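PDB 3E13: putative iron-uptake ABC transport system,periplasmic iron-binding protein from Campylobacter jejuni, which binds ferric iron in the periplasm and probably hands it to an ABC transporter for uptake into the cell. Local coordinates for residues A149-I152 with A153-N157; A59-S62 with N63-A67; S207-P210 with K211-E214; E17-K20 with K21-K25; L40-R43 with L44-G48. All blocks are in the same frame, centred on the assembly; numbering follows the deposited sequence.

In the fold
Three contacts lie along helices or at their ends and two at helix starts. Along the chain they follow the order contact 4, contact 5, contact 2, contact 1, contact 3. Contact 4 sits on helix 14-26, contact 5 on helix 37-47 and contact 2 at the start of helix 61-69, three helices that alternate with the parallel strands 3-8, 29-34 and 55-58. Contacts 2 and 5, their centres about 14 Å apart, touch where Ile41 packs on Asn63 and Glu66. Contacts 1 and 3 are about 36 Å apart between centres. The Asp60 cap of contact 2 lies about 5 Å from the side chain of the iron ligand Tyr143; the others are structural packing farther from the metal.

Contact 1 of 5, residues A149-I152 with A153-N157; sequences ASII and ANDGN
Successive i to i+4 backbone bonds join 149-152 to 153-157, running from Ala153 N to Ala149 O through to Gly156 N on Ile152 O at 2.9 Å, where the donor has climbed above the carbonyl plane as the helix comes to its end. Asn154 folds back along the helix: with CG beside its own backbone N (chi1 -84°), its ND2 reaches Ser150 O at 3.1 Å in a weak, strongly bent bond, while Asn154 N holds the same oxygen at 3.0 Å. The stronger partner of that amide is Asp294. A water donates to Ser150 OG at 2.8 Å and weakly accepts from Asn154 ND2, so that it bridges the two side chains; Ser150 OG is also bonded to Leu147 O, one turn back. Asp155 lays its CB 3.5 Å from Ile151 O, and its OD2 forms a salt bridge with Arg229. On another side of the helix, Ile152 is buried against Ala308 and Ile311 of helix 305-315. Gly156 leaves helical geometry with positive phi and stands at the N-cap position of helix 157-170: a helix-to-helix junction through a single glycine, here at the far end of the helix that carries the iron ligand Tyr143.

Contact 2 of 5, residues A59-S62 with N63-A67; sequences ADIS and NLTEA
The side chains of Asp60 and Asn63 cross at about a right angle, with the carboxylate and amide planes 75° apart and Asp60 OD1 3.2 Å from Asn63 CG. Above the carboxylate plane, Asn63 N donates to Asp60 OD1 at 2.8 Å; this is an N-cap at the start of helix 61-69. Extending Asp60 with CG anti to the backbone N (chi1 174°) sets OD1 over the first turn. Its other oxygen, OD2, is held by Thr146 and Asn234, so both carboxylate oxygens are engaged beside the helix that carries the iron ligand Tyr143. The Asn63 amide is fixed at both ends: in its plane, ND2 donates to Glu66 OE2 at 3.0 Å, and OD1 accepts from a water at 2.7 Å that also accepts a hydrogen bond from Ala59 N. Further along, the methyl CG2 of Thr65 packs on Ile61 CD1 at 3.9 Å, where Trp96 and Ala302 also touch both side chains. Ser62 OG is bonded to Thr146, tying the helix start to helix 142-155. Two donors grip the buried Ser62 O: Glu66 N, nearly in line with the carbonyl, and Thr65 OG1, which comes from the side at 2.8 Å with a C=O...O angle of 112°.

Contact 3 of 5, residues S207-P210 with K211-E214; sequences SKNP and KDVE
Ser207 OG works in two directions at once: it accepts from Asn209 N at 3.0 Å, closing an ST turn, and donates to Asp212 OD2 at 2.7 Å. With OG anti to its backbone N (chi1 -178°), the serine is aimed across the turn at the first residues of helix 210-217, and its CB lies 3.3 Å from Asp212 CB. The proton arrives on the anti lone pair of OD2, the one turned away from OD1. A water donates to that same oxygen at 2.7 Å and accepts from Asn209 ND2, so it links the amide to the carboxylate; the two planes are 42° apart and the side chains cross at about a right angle.

Asn209 is the N-cap. Its OD1 takes Lys211 N at 3.0 Å, the donor standing above the amide plane, while its backbone O accepts from Asp212 N at 2.9 Å and more weakly from Val213 N. Pro210 opens the helix, and Pro210 O receives Glu214 N, the first i to i+4 bond of full strength. Val213 CG2 also lies against Ser207 O, at 3.2 Å.

Asp212, with two donors on OD2 and near the N-terminal end of the helix, would probably stay ionised; its bond from Ser207 OG ties the loop to the helix at the protein surface.

Contact 4 of 5, residues E17-K20 with K21-K25; sequences EIIK and KFEEK
Lys21 folds its aliphatic chain back beside Glu17: the two side chains lie alongside each other and point the same way, Lys21 CD 4.1 Å from Glu17 CG. Their charged ends, Lys21 NZ and Glu17 OE2, remain 4.5 Å apart, beyond a salt bridge, and the ammonium is instead paired with Glu261. The backbone carbonyls are regularly satisfied: Lys21 N donates to Glu17 O, Phe22 N to Ile18 O, Glu23 N to Ile19 O and Glu24 N to Lys20 O, the last the shortest at 2.8 Å. This regular helix, 14-26, is the crossover of a beta-alpha-beta unit between the parallel strands 3-8 and 29-34. Ile19 packs on Val30 and His32 of the second strand, and Phe22 meets Phe253 and Phe256 edge-to-face. The methylene CG of Glu23 rests 3.4 Å from Ile19 O, and its carboxyl carbon CD reaches Ile19 CG2 at 4.2 Å. Glu23 OE1 is satisfied from strand 29-34, by a salt bridge with Lys29 and by a bond from Val30 N. Glu24, with CG beside its own backbone N (chi1 -61°), runs back over the preceding turn, CG 3.0 Å from Lys20 O; its carboxylate stays well short of the Lys20 ammonium, Glu24 OE1 lying 6.6 Å from Lys20 NZ.

Contact 5 of 5, residues L40-R43 with L44-G48; sequences LIKR and LSLEG
Arg43 and Glu47, one turn apart, form a salt bridge in which Arg43 NE donates to Glu47 OE2 at 2.8 Å, with an N-H...O angle of 157°. The oxygen lies close to the guanidinium plane, at its edge, but the carboxylate is turned steeply against that plane, 80° from it, and is met on its syn side, well out of the carboxylate plane. Arg43 is drawn out straight, CG anti to the backbone N (chi1 -179°), and this brings its CG to 3.1 Å from OE2 as well. The second oxygen, Glu47 OE1, is held by Ser51 and by Tyr7 of strand 3-8, so the carboxylate ties the helix to the sheet. The buried, tightly packed side is formed by Leu40, Ile41 and Leu44, with Leu44 CG 3.3 Å from Leu40 O; all three press on Phe56 of strand 55-58. The outward side is looser. There Lys42 and Leu46 run side by side, pointing the same way, with Lys42 CG and Leu46 CD1 4.0 Å apart, both residues exposed to solvent. A hydrophobic face on the sheet and a mostly solvent-exposed outer side is the amphipathic pattern of helices flanking the parallel strands of a periplasmic-binding-protein fold.

Contact 1 of 5, residues A149-I152 with A153-N157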
loop_
_atom_site.group_PDB
_atom_site.type_symbol
_atom_site.label_atom_id
_atom_site.label_comp_id
_atom_site.label_asym_id
_atom_site.label_seq_id
_atom_site.Cartn_x
_atom_site.Cartn_y
_atom_site.Cartn_z
ATOM N N ALA A 149 -4.875 11.791 -1.915
ATOM C CA ALA A 149 -4.155 12.661 -0.980
ATOM C C ALA A 149 -2.829 13.147 -1.575
ATOM O O ALA A 149 -2.462 14.298 -1.394
ATOM C CB ALA A 149 -3.942 11.972 0.332
ATOM N N SER A 150 -2.142 12.265 -2.287
ATOM C CA SER A 150 -0.891 12.668 -2.961
ATOM C C SER A 150 -1.105 13.686 -4.059
ATOM O O SER A 150 -0.236 14.553 -4.302
ATOM C CB SER A 150 -0.108 11.459 -3.511
ATOM O OG SER A 150 -0.594 10.938 -4.710
ATOM N N ILE A 151 -2.217 13.568 -4.776
ATOM C CA ILE A 151 -2.576 14.550 -5.811
ATOM C C ILE A 151 -2.910 15.917 -5.184
ATOM O O ILE A 151 -2.534 16.979 -5.704
ATOM C CB ILE A 151 -3.689 13.983 -6.669
ATOM C CG1 ILE A 151 -3.158 12.780 -7.456
ATOM C CG2 ILE A 151 -4.210 15.009 -7.635
ATOM C CD1 ILE A 151 -4.277 11.943 -8.154
ATOM N N ILE A 152 -3.659 15.916 -4.068
ATOM C CA ILE A 152 -3.885 17.141 -3.320
ATOM C C ILE A 152 -2.547 17.760 -2.945
ATOM O O ILE A 152 -2.304 18.953 -3.124
ATOM C CB ILE A 152 -4.747 16.944 -2.061
ATOM C CG1 ILE A 152 -6.138 16.435 -2.410
ATOM C CG2 ILE A 152 -4.823 18.251 -1.301
ATOM C CD1 ILE A 152 -6.926 15.896 -1.205
ATOM N N ALA A 153 -1.672 16.953 -2.376
ATOM C CA ALA A 153 -0.414 17.473 -1.879
ATOM C C ALA A 153 0.453 18.064 -3.015
ATOM O O ALA A 153 1.124 19.100 -2.818
ATOM C CB ALA A 153 0.347 16.396 -1.129
ATOM N N ASN A 154 0.408 17.449 -4.190
ATOM C CA ASN A 154 1.270 17.847 -5.284
ATOM C C ASN A 154 0.631 18.961 -6.156
ATOM O O ASN A 154 1.315 19.940 -6.510
ATOM C CB ASN A 154 1.620 16.662 -6.168
ATOM C CG ASN A 154 2.776 15.886 -5.648
ATOM O OD1 ASN A 154 3.864 16.468 -5.380
ATOM N ND2 ASN A 154 2.591 14.576 -5.460
ATOM N N ASP A 155 -0.666 18.854 -6.430
ATOM C CA ASP A 155 -1.324 19.655 -7.458
ATOM C C ASP A 155 -2.468 20.496 -6.920
ATOM O O ASP A 155 -3.040 21.254 -7.702
ATOM C CB ASP A 155 -1.836 18.779 -8.600
ATOM C CG ASP A 155 -0.718 18.039 -9.334
ATOM O OD1 ASP A 155 0.443 18.483 -9.350
ATOM O OD2 ASP A 155 -0.912 16.963 -9.894
ATOM N N GLY A 156 -2.823 20.361 -5.629
ATOM C CA GLY A 156 -3.887 21.181 -5.041
ATOM C C GLY A 156 -5.241 20.512 -5.048
ATOM O O GLY A 156 -5.493 19.543 -5.822
ATOM N N ASN A 157 -6.168 21.043 -4.259
ATOM C CA ASN A 157 -7.474 20.410 -4.127
ATOM C C ASN A 157 -8.445 20.583 -5.301
ATOM O O ASN A 157 -9.370 19.795 -5.438
ATOM C CB ASN A 157 -8.136 20.749 -2.765
ATOM C CG ASN A 157 -8.411 22.241 -2.542
ATOM O OD1 ASN A 157 -8.716 22.658 -1.396
ATOM N ND2 ASN A 157 -8.278 23.030 -3.553
HETATM O O HOH W 1 0.913 12.043 -6.802
#

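Contact 2 of 5, residues A59-S62 with N63-A67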
loop_
_atom_site.group_PDB
_atom_site.type_symbol
_atom_site.label_atom_id
_atom_site.label_comp_id
_atom_site.label_asym_id
_atom_site.label_seq_id
_atom_site.Cartn_x
_atom_site.Cartn_y
_atom_site.Cartn_z
ATOM N N ALA A 59 -1.111 -1.501 5.255
ATOM C CA ALA A 59 -0.558 -1.513 3.932
ATOM C C ALA A 59 -0.617 -0.092 3.342
ATOM O O ALA A 59 -0.758 0.104 2.139
ATOM C CB ALA A 59 -1.348 -2.508 3.081
ATOM N N ASP A 60 -0.525 0.894 4.218
ATOM C CA ASP A 60 -0.796 2.286 3.850
ATOM C C ASP A 60 -0.271 3.275 4.863
ATOM O O ASP A 60 -0.472 3.128 6.086
ATOM C CB ASP A 60 -2.301 2.461 3.671
ATOM C CG ASP A 60 -2.689 3.853 3.428
ATOM O OD1 ASP A 60 -3.504 4.431 4.248
ATOM O OD2 ASP A 60 -2.287 4.462 2.415
ATOM N N ILE A 61 0.371 4.321 4.372
ATOM C CA ILE A 61 0.848 5.404 5.254
ATOM C C ILE A 61 -0.311 6.088 5.982
ATOM O O ILE A 61 -0.212 6.342 7.183
ATOM C CB ILE A 61 1.716 6.481 4.514
ATOM C CG1 ILE A 61 2.157 7.609 5.475
ATOM C CG2 ILE A 61 0.993 7.082 3.276
ATOM C CD1 ILE A 61 2.904 7.172 6.719
ATOM N N SER A 62 -1.376 6.389 5.248
ATOM C CA SER A 62 -2.391 7.263 5.835
ATOM C C SER A 62 -3.123 6.602 6.996
ATOM O O SER A 62 -3.442 7.262 7.983
ATOM C CB SER A 62 -3.373 7.795 4.766
ATOM O OG SER A 62 -2.653 8.512 3.748
ATOM N N ASN A 63 -3.305 5.300 6.920
ATOM C CA ASN A 63 -3.876 4.541 8.019
ATOM C C ASN A 63 -3.030 4.635 9.300
ATOM O O ASN A 63 -3.547 4.686 10.382
ATOM C CB ASN A 63 -4.049 3.080 7.673
ATOM C CG ASN A 63 -5.068 2.831 6.580
ATOM O OD1 ASN A 63 -4.989 1.846 5.835
ATOM N ND2 ASN A 63 -6.135 3.702 6.529
ATOM N N LEU A 64 -1.706 4.593 9.164
ATOM C CA LEU A 64 -0.833 4.787 10.300
ATOM C C LEU A 64 -0.981 6.176 10.864
ATOM O O LEU A 64 -1.030 6.332 12.067
ATOM C CB LEU A 64 0.647 4.563 9.896
ATOM C CG LEU A 64 0.905 3.100 9.571
ATOM C CD1 LEU A 64 2.165 3.027 8.701
ATOM C CD2 LEU A 64 1.066 2.215 10.825
ATOM N N THR A 65 -0.978 7.200 10.005
ATOM C CA THR A 65 -1.114 8.570 10.514
ATOM C C THR A 65 -2.496 8.808 11.134
ATOM O O THR A 65 -2.628 9.578 12.106
ATOM C CB THR A 65 -0.793 9.607 9.456
ATOM O OG1 THR A 65 -1.701 9.473 8.380
ATOM C CG2 THR A 65 0.493 9.337 8.827
ATOM N N GLU A 66 -3.516 8.216 10.568
ATOM C CA GLU A 66 -4.882 8.325 11.158
ATOM C C GLU A 66 -4.846 7.769 12.574
ATOM O O GLU A 66 -5.366 8.390 13.511
ATOM C CB GLU A 66 -5.934 7.536 10.370
ATOM C CG GLU A 66 -6.358 8.157 9.063
ATOM C CD GLU A 66 -7.301 7.306 8.251
ATOM O OE1 GLU A 66 -8.353 7.878 7.827
ATOM O OE2 GLU A 66 -7.051 6.081 8.016
ATOM N N ALA A 67 -4.255 6.587 12.730
ATOM C CA ALA A 67 -4.149 5.971 14.033
ATOM C C ALA A 67 -3.343 6.823 15.011
ATOM O O ALA A 67 -3.722 7.030 16.162
ATOM C CB ALA A 67 -3.625 4.537 13.895
HETATM O O HOH W 2 -3.774 -0.569 5.343
#

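Contact 3 of 5, residues S207-P210 with K211-E214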
loop_
_atom_site.group_PDB
_atom_site.type_symbol
_atom_site.label_atom_id
_atom_site.label_comp_id
_atom_site.label_asym_id
_atom_site.label_seq_id
_atom_site.Cartn_x
_atom_site.Cartn_y
_atom_site.Cartn_z
ATOM N N SER A 207 1.947 -17.009 -8.839
ATOM C CA SER A 207 0.903 -17.706 -8.100
ATOM C C SER A 207 0.895 -19.201 -8.368
ATOM O O SER A 207 1.215 -19.636 -9.472
ATOM C CB SER A 207 -0.405 -17.083 -8.460
ATOM O OG SER A 207 -1.494 -17.697 -7.728
ATOM N N LYS A 208 0.499 -19.953 -7.356
ATOM C CA LYS A 208 0.232 -21.383 -7.508
ATOM C C LYS A 208 -1.132 -21.635 -8.154
ATOM O O LYS A 208 -1.458 -22.770 -8.449
ATOM C CB LYS A 208 0.327 -22.130 -6.201
ATOM C CG LYS A 208 1.595 -21.995 -5.343
ATOM C CD LYS A 208 2.846 -22.195 -6.071
ATOM C CE LYS A 208 4.054 -22.265 -5.058
ATOM N NZ LYS A 208 3.666 -22.704 -3.680
ATOM N N ASN A 209 -1.905 -20.591 -8.404
ATOM C CA ASN A 209 -3.126 -20.688 -9.155
ATOM C C ASN A 209 -2.846 -20.330 -10.611
ATOM O O ASN A 209 -2.586 -19.191 -10.911
ATOM C CB ASN A 209 -4.151 -19.733 -8.521
ATOM C CG ASN A 209 -5.465 -19.643 -9.306
ATOM O OD1 ASN A 209 -5.637 -20.261 -10.350
ATOM N ND2 ASN A 209 -6.410 -18.842 -8.785
ATOM N N PRO A 210 -2.844 -21.311 -11.526
ATOM C CA PRO A 210 -2.497 -21.009 -12.919
ATOM C C PRO A 210 -3.320 -19.899 -13.571
ATOM O O PRO A 210 -2.847 -19.249 -14.481
ATOM C CB PRO A 210 -2.677 -22.367 -13.615
ATOM C CG PRO A 210 -2.358 -23.321 -12.549
ATOM C CD PRO A 210 -3.052 -22.763 -11.331
ATOM N N LYS A 211 -4.555 -19.670 -13.129
ATOM C CA LYS A 211 -5.342 -18.592 -13.721
ATOM C C LYS A 211 -4.748 -17.222 -13.325
ATOM O O LYS A 211 -4.826 -16.253 -14.082
ATOM C CB LYS A 211 -6.812 -18.707 -13.289
ATOM C CG LYS A 211 -7.522 -20.019 -13.661
ATOM C CD LYS A 211 -7.690 -20.119 -15.176
ATOM C CE LYS A 211 -8.603 -21.278 -15.604
ATOM N NZ LYS A 211 -9.198 -20.894 -16.933
ATOM N N ASP A 212 -4.171 -17.132 -12.113
ATOM C CA ASP A 212 -3.568 -15.905 -11.663
ATOM C C ASP A 212 -2.365 -15.618 -12.564
ATOM O O ASP A 212 -2.094 -14.472 -12.911
ATOM C CB ASP A 212 -3.020 -16.030 -10.249
ATOM C CG ASP A 212 -4.052 -15.884 -9.146
ATOM O OD1 ASP A 212 -5.168 -15.376 -9.381
ATOM O OD2 ASP A 212 -3.739 -16.208 -7.973
ATOM N N VAL A 213 -1.626 -16.665 -12.871
ATOM C CA VAL A 213 -0.407 -16.557 -13.736
ATOM C C VAL A 213 -0.753 -16.014 -15.107
ATOM O O VAL A 213 -0.073 -15.106 -15.623
ATOM C CB VAL A 213 0.350 -17.869 -13.802
ATOM C CG1 VAL A 213 1.563 -17.730 -14.718
ATOM C CG2 VAL A 213 0.825 -18.315 -12.387
ATOM N N GLU A 214 -1.850 -16.485 -15.680
ATOM C CA GLU A 214 -2.319 -15.978 -16.973
ATOM C C GLU A 214 -2.577 -14.462 -16.903
ATOM O O GLU A 214 -2.175 -13.678 -17.794
ATOM C CB GLU A 214 -3.606 -16.695 -17.368
ATOM C CG GLU A 214 -3.400 -18.136 -17.713
ATOM C CD GLU A 214 -4.680 -18.764 -18.285
ATOM O OE1 GLU A 214 -4.585 -19.948 -18.707
ATOM O OE2 GLU A 214 -5.758 -18.087 -18.297
HETATM O O HOH W 3 -5.488 -17.422 -6.307
#

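Contact 4 of 5, residues E17-K20 with K21-K25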
loop_
_atom_site.group_PDB
_atom_site.type_symbol
_atom_site.label_atom_id
_atom_site.label_comp_id
_atom_site.label_asym_id
_atom_site.label_seq_id
_atom_site.Cartn_x
_atom_site.Cartn_y
_atom_site.Cartn_z
ATOM N N GLU A 17 4.056 -16.930 6.995
ATOM C CA GLU A 17 5.405 -17.481 7.091
ATOM C C GLU A 17 6.255 -16.618 8.037
ATOM O O GLU A 17 7.050 -17.139 8.864
ATOM C CB GLU A 17 6.104 -17.591 5.716
ATOM C CG GLU A 17 7.613 -17.895 5.841
ATOM C CD GLU A 17 8.434 -18.094 4.547
ATOM O OE1 GLU A 17 8.082 -17.571 3.485
ATOM O OE2 GLU A 17 9.486 -18.782 4.627
ATOM N N ILE A 18 6.158 -15.294 7.865
ATOM C CA ILE A 18 6.953 -14.367 8.671
ATOM C C ILE A 18 6.619 -14.522 10.141
ATOM O O ILE A 18 7.491 -14.550 10.984
ATOM C CB ILE A 18 6.747 -12.888 8.159
ATOM C CG1 ILE A 18 7.331 -12.779 6.737
ATOM C CG2 ILE A 18 7.242 -11.893 9.167
ATOM C CD1 ILE A 18 7.061 -11.485 6.049
ATOM N N ILE A 19 5.338 -14.666 10.442
ATOM C CA ILE A 19 4.902 -14.747 11.799
ATOM C C ILE A 19 5.396 -16.061 12.417
ATOM O O ILE A 19 5.866 -16.066 13.540
ATOM C CB ILE A 19 3.366 -14.563 11.877
ATOM C CG1 ILE A 19 3.016 -13.055 11.662
ATOM C CG2 ILE A 19 2.844 -15.104 13.201
ATOM C CD1 ILE A 19 1.582 -12.827 11.265
ATOM N N LYS A 20 5.331 -17.147 11.666
ATOM C CA LYS A 20 5.827 -18.448 12.132
ATOM C C LYS A 20 7.287 -18.371 12.445
ATOM O O LYS A 20 7.746 -18.854 13.503
ATOM C CB LYS A 20 5.603 -19.510 11.059
ATOM C CG LYS A 20 4.227 -20.099 11.034
ATOM C CD LYS A 20 4.267 -21.458 10.294
ATOM C CE LYS A 20 3.196 -21.550 9.214
ATOM N NZ LYS A 20 3.053 -22.960 8.762
ATOM N N LYS A 21 8.029 -17.684 11.591
ATOM C CA LYS A 21 9.440 -17.501 11.867
ATOM C C LYS A 21 9.689 -16.713 13.142
ATOM O O LYS A 21 10.617 -17.043 13.867
ATOM C CB LYS A 21 10.139 -16.888 10.686
ATOM C CG LYS A 21 10.253 -17.858 9.541
ATOM C CD LYS A 21 10.805 -17.188 8.338
ATOM C CE LYS A 21 12.215 -17.507 8.158
ATOM N NZ LYS A 21 12.497 -19.002 7.940
ATOM N N PHE A 22 8.865 -15.702 13.442
ATOM C CA PHE A 22 9.022 -14.968 14.695
ATOM C C PHE A 22 8.762 -15.874 15.910
ATOM O O PHE A 22 9.488 -15.816 16.934
ATOM C CB PHE A 22 8.059 -13.760 14.695
ATOM C CG PHE A 22 8.152 -12.896 15.914
ATOM C CD1 PHE A 22 9.214 -12.035 16.079
ATOM C CD2 PHE A 22 7.196 -12.992 16.925
ATOM C CE1 PHE A 22 9.342 -11.265 17.201
ATOM C CE2 PHE A 22 7.296 -12.215 18.050
ATOM C CZ PHE A 22 8.335 -11.357 18.191
ATOM N N GLU A 23 7.707 -16.665 15.805
ATOM C CA GLU A 23 7.287 -17.569 16.882
ATOM C C GLU A 23 8.385 -18.572 17.130
ATOM O O GLU A 23 8.770 -18.808 18.298
ATOM C CB GLU A 23 6.006 -18.269 16.525
ATOM C CG GLU A 23 4.789 -17.357 16.531
ATOM C CD GLU A 23 3.488 -18.020 16.127
ATOM O OE1 GLU A 23 2.441 -17.627 16.676
ATOM O OE2 GLU A 23 3.474 -18.888 15.220
ATOM N N GLU A 24 8.944 -19.100 16.044
ATOM C CA GLU A 24 10.027 -20.069 16.157
ATOM C C GLU A 24 11.265 -19.461 16.792
ATOM O O GLU A 24 11.894 -20.115 17.633
ATOM C CB GLU A 24 10.382 -20.664 14.810
ATOM C CG GLU A 24 9.235 -21.414 14.174
ATOM C CD GLU A 24 9.453 -21.716 12.679
ATOM O OE1 GLU A 24 8.673 -22.549 12.176
ATOM O OE2 GLU A 24 10.354 -21.129 12.005
ATOM N N LYS A 25 11.610 -18.242 16.407
ATOM C CA LYS A 25 12.802 -17.545 16.906
ATOM C C LYS A 25 12.688 -17.186 18.395
ATOM O O LYS A 25 13.623 -17.424 19.174
ATOM C CB LYS A 25 13.126 -16.292 16.062
ATOM C CG LYS A 25 14.341 -15.478 16.545
ATOM C CD LYS A 25 14.563 -14.168 15.795
ATOM C CE LYS A 25 15.951 -13.524 16.159
ATOM N NZ LYS A 25 16.107 -12.046 15.768
#

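Contact 5 of 5, residues L40-R43 with L44-G48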
loop_
_atom_site.group_PDB
_atom_site.type_symbol
_atom_site.label_atom_id
_atom_site.label_comp_id
_atom_site.label_asym_id
_atom_site.label_seq_id
_atom_site.Cartn_x
_atom_site.Cartn_y
_atom_site.Cartn_z
ATOM N N LEU A 40 -10.294 -1.852 11.858
ATOM C CA LEU A 40 -9.314 -1.931 12.924
ATOM C C LEU A 40 -9.109 -0.625 13.660
ATOM O O LEU A 40 -8.913 -0.632 14.869
ATOM C CB LEU A 40 -7.967 -2.421 12.367
ATOM C CG LEU A 40 -7.942 -3.858 11.814
ATOM C CD1 LEU A 40 -6.598 -4.166 11.200
ATOM C CD2 LEU A 40 -8.293 -4.860 12.876
ATOM N N ILE A 41 -9.095 0.497 12.942
ATOM C CA ILE A 41 -8.938 1.796 13.586
ATOM C C ILE A 41 -10.160 2.107 14.471
ATOM O O ILE A 41 -9.995 2.562 15.572
ATOM C CB ILE A 41 -8.713 2.874 12.554
ATOM C CG1 ILE A 41 -7.338 2.653 11.918
ATOM C CG2 ILE A 41 -8.810 4.226 13.139
ATOM C CD1 ILE A 41 -7.095 3.474 10.694
ATOM N N LYS A 42 -11.333 1.802 13.968
ATOM C CA LYS A 42 -12.556 2.007 14.759
ATOM C C LYS A 42 -12.509 1.141 16.014
ATOM O O LYS A 42 -12.811 1.598 17.143
ATOM C CB LYS A 42 -13.769 1.669 13.915
ATOM C CG LYS A 42 -15.096 1.861 14.633
ATOM C CD LYS A 42 -16.263 2.071 13.643
ATOM C CE LYS A 42 -17.004 3.387 13.954
ATOM N NZ LYS A 42 -17.066 3.673 15.429
ATOM N N ARG A 43 -12.115 -0.117 15.820
ATOM C CA ARG A 43 -11.981 -1.035 16.934
ATOM C C ARG A 43 -10.955 -0.566 17.962
ATOM O O ARG A 43 -11.181 -0.611 19.176
ATOM C CB ARG A 43 -11.603 -2.391 16.381
ATOM C CG ARG A 43 -11.430 -3.465 17.326
ATOM C CD ARG A 43 -11.445 -4.837 16.628
ATOM N NE ARG A 43 -11.105 -5.868 17.574
ATOM C CZ ARG A 43 -10.954 -7.144 17.285
ATOM N NH1 ARG A 43 -11.106 -7.585 16.059
ATOM N NH2 ARG A 43 -10.647 -7.967 18.247
ATOM N N LEU A 44 -9.764 -0.161 17.504
ATOM C CA LEU A 44 -8.806 0.389 18.433
ATOM C C LEU A 44 -9.317 1.598 19.225
ATOM O O LEU A 44 -8.996 1.757 20.409
ATOM C CB LEU A 44 -7.516 0.755 17.701
ATOM C CG LEU A 44 -6.645 -0.427 17.256
ATOM C CD1 LEU A 44 -5.603 0.046 16.222
ATOM C CD2 LEU A 44 -5.983 -1.051 18.459
ATOM N N SER A 45 -10.059 2.476 18.562
ATOM C CA SER A 45 -10.649 3.648 19.222
ATOM C C SER A 45 -11.646 3.259 20.297
ATOM O O SER A 45 -11.567 3.822 21.392
ATOM C CB SER A 45 -11.283 4.630 18.225
ATOM O OG SER A 45 -10.282 5.244 17.419
ATOM N N LEU A 46 -12.571 2.348 19.973
ATOM C CA LEU A 46 -13.580 1.892 20.935
ATOM C C LEU A 46 -12.991 1.081 22.077
ATOM O O LEU A 46 -13.415 1.213 23.219
ATOM C CB LEU A 46 -14.688 1.111 20.228
ATOM C CG LEU A 46 -15.577 2.018 19.379
ATOM C CD1 LEU A 46 -16.371 1.166 18.411
ATOM C CD2 LEU A 46 -16.464 2.977 20.225
ATOM N N GLU A 47 -11.983 0.252 21.794
ATOM C CA GLU A 47 -11.370 -0.597 22.799
ATOM C C GLU A 47 -10.485 0.231 23.719
ATOM O O GLU A 47 -10.401 -0.053 24.913
ATOM C CB GLU A 47 -10.568 -1.729 22.124
ATOM C CG GLU A 47 -11.451 -2.759 21.413
ATOM C CD GLU A 47 -10.683 -3.838 20.662
ATOM O OE1 GLU A 47 -9.438 -3.776 20.594
ATOM O OE2 GLU A 47 -11.341 -4.743 20.129
ATOM N N GLY A 48 -9.867 1.279 23.154
ATOM C CA GLY A 48 -9.061 2.226 23.894
ATOM C C GLY A 48 -7.944 1.540 24.664
ATOM O O GLY A 48 -7.314 0.572 24.186
#